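Local structure of hypothetical protein (Uncultured marine organism, 2OD5) at residues E18-F23 with N53-D58; R29-I34 with Q49-V54. The protein is of unknown function but has a winged-helix fold and probably binds nucleic acid, perhaps DNA. All coordinates share one frame; numbering follows the deposited sequence.

Contact 1 of 2, residues E18-F23 with N53-D58; sequences EKIKKF and NVLSKD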
ATOM      1  N   GLU A  18       2.991  -5.825  -8.674  1.00 35.96           N
ATOM      2  CA  GLU A  18       3.814  -6.989  -8.378  0.50 35.39           C
ATOM      3  C   GLU A  18       4.884  -6.662  -7.342  1.00 34.15           C
ATOM      4  O   GLU A  18       5.176  -7.469  -6.463  1.00 34.12           O
ATOM      5  CB  GLU A  18       4.447  -7.538  -9.666  0.50 37.44           C
ATOM      6  CG  GLU A  18       3.419  -7.994 -10.690  0.50 39.03           C
ATOM      7  N   LYS A  19       5.474  -5.476  -7.441  1.00 33.54           N
ATOM      8  CA  LYS A  19       6.464  -5.063  -6.444  1.00 34.99           C
ATOM      9  C   LYS A  19       5.850  -4.928  -5.056  1.00 34.24           C
ATOM     10  O   LYS A  19       6.438  -5.364  -4.066  1.00 34.37           O
ATOM     11  CB  LYS A  19       7.070  -3.718  -6.811  1.00 36.31           C
ATOM     12  CG  LYS A  19       8.023  -3.767  -7.940  1.00 46.84           C
ATOM     13  CD  LYS A  19       8.746  -2.436  -8.011  1.00 54.37           C
ATOM     14  CE  LYS A  19       9.584  -2.338  -9.259  1.00 63.06           C
ATOM     15  NZ  LYS A  19      10.986  -2.772  -9.034  1.00 64.99           N
ATOM     16  N   ILE A  20       4.682  -4.292  -4.999  1.00 34.66           N
ATOM     17  CA  ILE A  20       4.003  -4.072  -3.735  1.00 33.80           C
ATOM     18  C   ILE A  20       3.698  -5.429  -3.070  1.00 32.79           C
ATOM     19  O   ILE A  20       3.953  -5.627  -1.887  1.00 34.43           O
ATOM     20  CB  ILE A  20       2.699  -3.263  -3.903  1.00 33.50           C
ATOM     21  CG1 ILE A  20       2.959  -1.825  -4.382  1.00 33.36           C
ATOM     22  CG2 ILE A  20       1.944  -3.250  -2.592  1.00 32.21           C
ATOM     23  CD1 ILE A  20       1.693  -1.123  -4.909  1.00 31.42           C
ATOM     24  N   LYS A  21       3.166  -6.379  -3.832  1.00 32.50           N
ATOM     25  CA  LYS A  21       2.789  -7.684  -3.285  1.00 34.12           C
ATOM     26  C   LYS A  21       3.991  -8.434  -2.703  1.00 34.08           C
ATOM     27  O   LYS A  21       3.921  -8.991  -1.611  1.00 33.02           O
ATOM     28  CB  LYS A  21       2.033  -8.508  -4.330  1.00 37.70           C
ATOM     29  CG  LYS A  21       0.645  -7.985  -4.657  1.00 47.50           C
ATOM     30  N   LYS A  22       5.115  -8.389  -3.402  1.00 32.57           N
ATOM     31  CA  LYS A  22       6.357  -8.974  -2.895  1.00 33.13           C
ATOM     32  C   LYS A  22       6.841  -8.295  -1.620  1.00 32.89           C
ATOM     33  O   LYS A  22       7.241  -8.954  -0.649  1.00 34.86           O
ATOM     34  CB  LYS A  22       7.434  -8.914  -3.972  1.00 34.21           C
ATOM     35  CG  LYS A  22       7.244  -9.958  -5.065  1.00 44.38           C
ATOM     36  CD  LYS A  22       7.619 -11.337  -4.576  1.00 55.42           C
ATOM     37  N   PHE A  23       6.791  -6.972  -1.610  1.00 32.61           N
ATOM     38  CA  PHE A  23       7.198  -6.203  -0.450  1.00 31.50           C
ATOM     39  C   PHE A  23       6.348  -6.523   0.781  1.00 32.28           C
ATOM     40  O   PHE A  23       6.874  -6.605   1.882  1.00 32.22           O
ATOM     41  CB  PHE A  23       7.138  -4.703  -0.773  1.00 32.40           C
ATOM     42  CG  PHE A  23       7.599  -3.811   0.334  1.00 31.77           C
ATOM     43  CD1 PHE A  23       8.916  -3.863   0.792  1.00 32.61           C
ATOM     44  CD2 PHE A  23       6.724  -2.920   0.934  1.00 30.67           C
ATOM     45  CE1 PHE A  23       9.359  -3.049   1.805  1.00 36.82           C
ATOM     46  CE2 PHE A  23       7.179  -2.065   1.932  1.00 34.14           C
ATOM     47  CZ  PHE A  23       8.496  -2.139   2.371  1.00 32.72           C
ATOM     48  N   ASN A  53      -4.384   5.174  -4.615  1.00 33.91           N
ATOM     49  CA  ASN A  53      -5.348   4.676  -5.583  1.00 34.96           C
ATOM     50  C   ASN A  53      -5.038   3.244  -6.022  1.00 32.84           C
ATOM     51  O   ASN A  53      -5.940   2.394  -6.081  1.00 34.00           O
ATOM     52  CB  ASN A  53      -5.414   5.598  -6.807  1.00 37.04           C
ATOM     53  CG  ASN A  53      -6.035   6.950  -6.475  1.00 49.02           C
ATOM     54  OD1 ASN A  53      -6.778   7.069  -5.497  1.00 53.13           O
ATOM     55  ND2 ASN A  53      -5.719   7.979  -7.277  1.00 49.39           N
ATOM     56  N   VAL A  54      -3.773   2.981  -6.322  1.00 31.71           N
ATOM     57  CA  VAL A  54      -3.349   1.666  -6.751  1.00 30.59           C
ATOM     58  C   VAL A  54      -3.649   0.637  -5.670  1.00 31.03           C
ATOM     59  O   VAL A  54      -4.144  -0.460  -5.949  1.00 34.16           O
ATOM     60  CB  VAL A  54      -1.835   1.629  -7.068  1.00 31.30           C
ATOM     61  CG1 VAL A  54      -1.347   0.163  -7.250  1.00 33.98           C
ATOM     62  CG2 VAL A  54      -1.538   2.500  -8.296  1.00 33.56           C
ATOM     63  N   LEU A  55      -3.320   0.974  -4.439  1.00 29.27           N
ATOM     64  CA  LEU A  55      -3.519   0.048  -3.314  1.00 29.96           C
ATOM     65  C   LEU A  55      -4.992  -0.240  -3.102  1.00 31.21           C
ATOM     66  O   LEU A  55      -5.370  -1.387  -2.851  1.00 30.95           O
ATOM     67  CB  LEU A  55      -2.901   0.631  -2.028  1.00 29.14           C
ATOM     68  CG  LEU A  55      -1.370   0.711  -1.962  1.00 29.63           C
ATOM     69  CD1 LEU A  55      -0.932   1.589  -0.747  1.00 29.06           C
ATOM     70  CD2 LEU A  55      -0.753  -0.649  -1.885  1.00 29.97           C
ATOM     71  N   SER A  56      -5.825   0.794  -3.195  1.00 30.29           N
ATOM     72  CA  SER A  56      -7.293   0.630  -3.022  1.00 34.03           C
ATOM     73  C   SER A  56      -7.902  -0.191  -4.123  1.00 34.37           C
ATOM     74  O   SER A  56      -8.776  -1.054  -3.868  1.00 37.93           O
ATOM     75  CB  SER A  56      -7.984   1.994  -3.003  1.00 35.13           C
ATOM     76  OG  SER A  56      -7.629   2.678  -1.834  1.00 47.63           O
ATOM     77  N   LYS A  57      -7.451   0.048  -5.349  1.00 32.82           N
ATOM     78  CA  LYS A  57      -7.993  -0.619  -6.529  0.50 34.88           C
ATOM     79  C   LYS A  57      -7.557  -2.086  -6.651  1.00 33.98           C
ATOM     80  O   LYS A  57      -8.267  -2.903  -7.229  1.00 32.95           O
ATOM     81  CB  LYS A  57      -7.612   0.143  -7.805  0.50 36.83           C
ATOM     82  CG  LYS A  57      -8.099  -0.538  -9.078  0.50 39.09           C
ATOM     83  CD  LYS A  57      -8.120   0.356 -10.303  0.50 38.46           C
ATOM     84  CE  LYS A  57      -8.774  -0.406 -11.458  0.50 43.16           C
ATOM     85  NZ  LYS A  57      -8.421   0.171 -12.780  0.50 51.49           N
ATOM     86  N   ASP A  58      -6.387  -2.418  -6.124  1.00 32.03           N
ATOM     87  CA  ASP A  58      -5.886  -3.782  -6.210  1.00 31.56           C
ATOM     88  C   ASP A  58      -6.551  -4.597  -5.125  1.00 29.92           C
ATOM     89  O   ASP A  58      -6.262  -4.421  -3.955  1.00 32.51           O
ATOM     90  CB  ASP A  58      -4.371  -3.841  -6.057  1.00 30.76           C
ATOM     91  CG  ASP A  58      -3.822  -5.228  -6.304  1.00 36.28           C
ATOM     92  OD1 ASP A  58      -4.574  -6.220  -6.136  1.00 33.48           O
ATOM     93  OD2 ASP A  58      -2.635  -5.364  -6.675  1.00 41.75           O
TER

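Contact 2 of 2, residues R29-I34 with Q49-V54; sequences RNTAEI and QQLGNV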
ATOM      1  N   ARG A  29       2.635  -3.273   5.905  1.00 31.83           N
ATOM      2  CA  ARG A  29       3.482  -2.068   5.891  1.00 32.32           C
ATOM      3  C   ARG A  29       2.616  -0.859   5.635  1.00 30.86           C
ATOM      4  O   ARG A  29       1.529  -0.969   5.075  1.00 30.27           O
ATOM      5  CB  ARG A  29       4.561  -2.153   4.781  1.00 34.07           C
ATOM      6  CG  ARG A  29       5.473  -3.359   4.889  1.00 35.98           C
ATOM      7  CD  ARG A  29       6.242  -3.419   6.210  1.00 43.41           C
ATOM      8  NE  ARG A  29       7.498  -2.707   6.135  1.00 46.61           N
ATOM      9  CZ  ARG A  29       8.641  -3.237   5.697  1.00 47.63           C
ATOM     10  NH1 ARG A  29       8.707  -4.493   5.269  1.00 50.40           N
ATOM     11  NH2 ARG A  29       9.723  -2.482   5.660  1.00 51.99           N
ATOM     12  N   ASN A  30       3.087   0.314   6.042  1.00 30.69           N
ATOM     13  CA  ASN A  30       2.313   1.527   5.838  1.00 31.16           C
ATOM     14  C   ASN A  30       2.619   2.175   4.486  1.00 29.86           C
ATOM     15  O   ASN A  30       3.580   1.796   3.787  1.00 31.14           O
ATOM     16  CB  ASN A  30       2.453   2.509   7.035  1.00 32.64           C
ATOM     17  CG  ASN A  30       3.801   3.154   7.117  1.00 39.65           C
ATOM     18  OD1 ASN A  30       4.346   3.636   6.118  1.00 35.95           O
ATOM     19  ND2 ASN A  30       4.347   3.204   8.318  1.00 42.86           N
ATOM     20  N   THR A  31       1.762   3.089   4.065  1.00 30.86           N
ATOM     21  CA  THR A  31       1.835   3.649   2.722  1.00 32.22           C
ATOM     22  C   THR A  31       3.187   4.317   2.439  1.00 32.59           C
ATOM     23  O   THR A  31       3.717   4.213   1.328  1.00 34.03           O
ATOM     24  CB  THR A  31       0.718   4.706   2.459  1.00 36.19           C
ATOM     25  OG1 THR A  31      -0.574   4.136   2.700  1.00 35.43           O
ATOM     26  CG2 THR A  31       0.751   5.179   0.987  1.00 37.15           C
ATOM     27  N   ALA A  32       3.734   4.971   3.449  1.00 33.07           N
ATOM     28  CA  ALA A  32       5.037   5.635   3.340  1.00 33.85           C
ATOM     29  C   ALA A  32       6.172   4.658   3.076  1.00 32.49           C
ATOM     30  O   ALA A  32       7.061   4.917   2.251  1.00 29.98           O
ATOM     31  CB  ALA A  32       5.315   6.452   4.636  1.00 34.11           C
ATOM     32  N   GLU A  33       6.199   3.562   3.837  1.00 30.68           N
ATOM     33  CA  GLU A  33       7.175   2.513   3.618  1.00 31.99           C
ATOM     34  C   GLU A  33       7.037   1.901   2.216  1.00 29.14           C
ATOM     35  O   GLU A  33       8.035   1.619   1.541  1.00 30.43           O
ATOM     36  CB  GLU A  33       7.003   1.408   4.651  1.00 31.38           C
ATOM     37  CG  GLU A  33       7.236   1.802   6.079  1.00 37.70           C
ATOM     38  CD  GLU A  33       6.998   0.593   6.989  1.00 44.33           C
ATOM     39  OE1 GLU A  33       5.798   0.200   7.202  1.00 46.91           O
ATOM     40  OE2 GLU A  33       8.013   0.001   7.428  1.00 53.66           O
ATOM     41  N   ILE A  34       5.805   1.687   1.766  1.00 28.48           N
ATOM     42  CA  ILE A  34       5.554   1.117   0.454  1.00 29.04           C
ATOM     43  C   ILE A  34       6.049   2.061  -0.634  1.00 29.64           C
ATOM     44  O   ILE A  34       6.779   1.651  -1.542  1.00 28.63           O
ATOM     45  CB  ILE A  34       4.051   0.772   0.236  1.00 28.79           C
ATOM     46  CG1 ILE A  34       3.574  -0.272   1.275  1.00 29.66           C
ATOM     47  CG2 ILE A  34       3.826   0.206  -1.172  1.00 29.56           C
ATOM     48  CD1 ILE A  34       2.054  -0.434   1.320  1.00 32.03           C
ATOM     49  N   GLN A  49      -0.284   9.985  -3.616  1.00 32.86           N
ATOM     50  CA  GLN A  49      -1.691  10.018  -4.042  0.50 34.80           C
ATOM     51  C   GLN A  49      -2.000   8.880  -5.013  1.00 33.74           C
ATOM     52  O   GLN A  49      -2.968   8.137  -4.843  1.00 33.16           O
ATOM     53  CB  GLN A  49      -2.035  11.359  -4.695  0.50 36.43           C
ATOM     54  CG  GLN A  49      -3.506  11.502  -5.069  0.50 35.47           C
ATOM     55  CD  GLN A  49      -3.877  12.921  -5.454  0.50 39.18           C
ATOM     56  OE1 GLN A  49      -3.097  13.633  -6.084  0.50 51.29           O
ATOM     57  NE2 GLN A  49      -5.082  13.334  -5.083  0.50 45.69           N
ATOM     58  N   GLN A  50      -1.166   8.732  -6.023  1.00 32.79           N
ATOM     59  CA  GLN A  50      -1.350   7.661  -6.996  0.50 32.76           C
ATOM     60  C   GLN A  50      -1.237   6.292  -6.339  1.00 33.09           C
ATOM     61  O   GLN A  50      -2.000   5.386  -6.657  1.00 32.12           O
ATOM     62  CB  GLN A  50      -0.353   7.793  -8.148  0.50 32.62           C
ATOM     63  CG  GLN A  50      -0.657   8.962  -9.096  0.50 31.33           C
ATOM     64  CD  GLN A  50       0.460   9.233 -10.087  0.50 38.17           C
ATOM     65  OE1 GLN A  50       1.566   9.632  -9.711  0.50 48.06           O
ATOM     66  NE2 GLN A  50       0.173   9.030 -11.364  0.50 47.80           N
ATOM     67  N   LEU A  51      -0.298   6.141  -5.424  1.00 31.30           N
ATOM     68  CA  LEU A  51      -0.094   4.837  -4.748  1.00 29.68           C
ATOM     69  C   LEU A  51      -1.336   4.455  -3.939  1.00 30.68           C
ATOM     70  O   LEU A  51      -1.790   3.291  -3.944  1.00 29.32           O
ATOM     71  CB  LEU A  51       1.143   4.857  -3.874  1.00 32.45           C
ATOM     72  CG  LEU A  51       1.388   3.601  -3.013  1.00 33.65           C
ATOM     73  CD1 LEU A  51       1.553   2.371  -3.912  1.00 33.97           C
ATOM     74  CD2 LEU A  51       2.608   3.767  -2.091  1.00 32.24           C
ATOM     75  N   GLY A  52      -1.930   5.423  -3.262  1.00 31.59           N
ATOM     76  CA  GLY A  52      -3.157   5.157  -2.516  1.00 34.87           C
ATOM     77  C   GLY A  52      -4.250   4.607  -3.408  1.00 34.03           C
ATOM     78  O   GLY A  52      -4.969   3.684  -3.017  1.00 34.70           O
ATOM     79  N   ASN A  53      -4.384   5.174  -4.615  1.00 33.91           N
ATOM     80  CA  ASN A  53      -5.348   4.676  -5.583  1.00 34.96           C
ATOM     81  C   ASN A  53      -5.038   3.244  -6.022  1.00 32.84           C
ATOM     82  O   ASN A  53      -5.940   2.394  -6.081  1.00 34.00           O
ATOM     83  CB  ASN A  53      -5.414   5.598  -6.807  1.00 37.04           C
ATOM     84  CG  ASN A  53      -6.035   6.950  -6.475  1.00 49.02           C
ATOM     85  OD1 ASN A  53      -6.778   7.069  -5.497  1.00 53.13           O
ATOM     86  ND2 ASN A  53      -5.719   7.979  -7.277  1.00 49.39           N
ATOM     87  N   VAL A  54      -3.773   2.981  -6.322  1.00 31.71           N
ATOM     88  CA  VAL A  54      -3.349   1.666  -6.751  1.00 30.59           C
ATOM     89  C   VAL A  54      -3.649   0.637  -5.670  1.00 31.03           C
ATOM     90  O   VAL A  54      -4.144  -0.460  -5.949  1.00 34.16           O
ATOM     91  CB  VAL A  54      -1.835   1.629  -7.068  1.00 31.30           C
ATOM     92  CG1 VAL A  54      -1.347   0.163  -7.250  1.00 33.98           C
ATOM     93  CG2 VAL A  54      -1.538   2.500  -8.296  1.00 33.56           C
TER

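Contact 1 of 2, residues E18-F23 with N53-D58
K57 N donates to N53 O at 2.9 Å in the last turn of helix 48-57, the turn that presents V54 and L55 to I20 of helix 9-23. No hydrogen bond crosses between 18-23 and 53-58; what joins them is a meeting of aliphatic branches, with the CA atoms of I20 and L55 8.6 Å apart. The CD2 methyl of L55 lies against two branch ends of I20, at 3.8 Å from I20 CG2 and 3.9 Å from I20 CD1. The nearly extended chi2 of I20 (165°) carries CD1 out to V54 CG1 at 4.0 Å, while CG2, on the other branch, meets L55. V54 turns that methyl away from its own amide nitrogen (chi1 169°), and the I20 and V54 side chains cross at a slant. Where the helix ends, D58 N still bonds to V54 O at 3.0 Å, while its carboxylate OD1 accepts from D60 N and so holds the turn into the next strand. D58 OD2 makes a long, weak ion pair with R17, one turn before K21 on helix 9-23. I61 of strand 61-71 touches both I20 and L55, W82 of strand 75-84 packs on L55, and I34 and I38 of helix 31-39 meet I20, which is thus enclosed by two helices and the sheet.

Contact 2 of 2, residues R29-I34 with Q49-V54
T31 and I34, on the first turn of helix 31-39, receive L51 of helix 48-57, joining the two helices of the helix-turn-helix motif in what is by topology a winged-helix fold. The helix in second place, 48-57, would be the recognition helix in such a domain, though its role here is inferred.

The apolar part depends on one leucine. L51 has CG turned away from its backbone nitrogen (chi1 174°), and its CD2 methyl enters between T31 and I34, lying 3.9 Å from T31 CG2 and 3.9 Å from I34 CG2. The L51 side chain runs past that of T31 in the opposite direction but meets that of I34 at about a right angle. Backbones approach closely at this point, the CA atoms of T31 and G52 being 7.4 Å apart; G52 brings no side chain to the interface.

No hydrogen bond joins the two segments; the polar bonds act within 29-34 and toward the sheet, and they fix the start of helix 31-39. N30 and E33 form a capping box: E33 N donates to N30 OD1 at 2.9 Å, close to straight at 168°, and N30 N returns a bond to E33 OE1 at 3.0 Å. The other carboxylate oxygen takes a salt bridge, R29 NE to E33 OE2 at 3.0 Å, with the donor well above the carboxylate plane (57° out of it). E33 thus divides its oxygens between a main-chain amide and a guanidinium group. W82 NE1 of strand 75-84 is hydrogen-bonded to T31 OG1. Back at the interface, the nearest approach of the two segments is L51 CD2 to the carbonyl oxygen T31 O, 3.6 Å apart.

Both contacts are buried and both use helix 48-57: contact 1 sets its C-terminal half against helix 9-23, contact 2 an earlier turn against helix 31-39. Their segments overlap at N53 and V54, of which V54 makes a contact only in contact 1. Their centres lie about 8 Å apart, and they merge into one three-helix core where I20 CD1 meets L51 CD1 at 3.6 Å. Across either interface the chemistry is largely aliphatic, but the places differ: contact 1 lies by the end of a helix, contact 2 by the start of one. F23 of 18-23 also packs on R29 of 29-34, with F23 CZ 3.5 Å from R29 CZ.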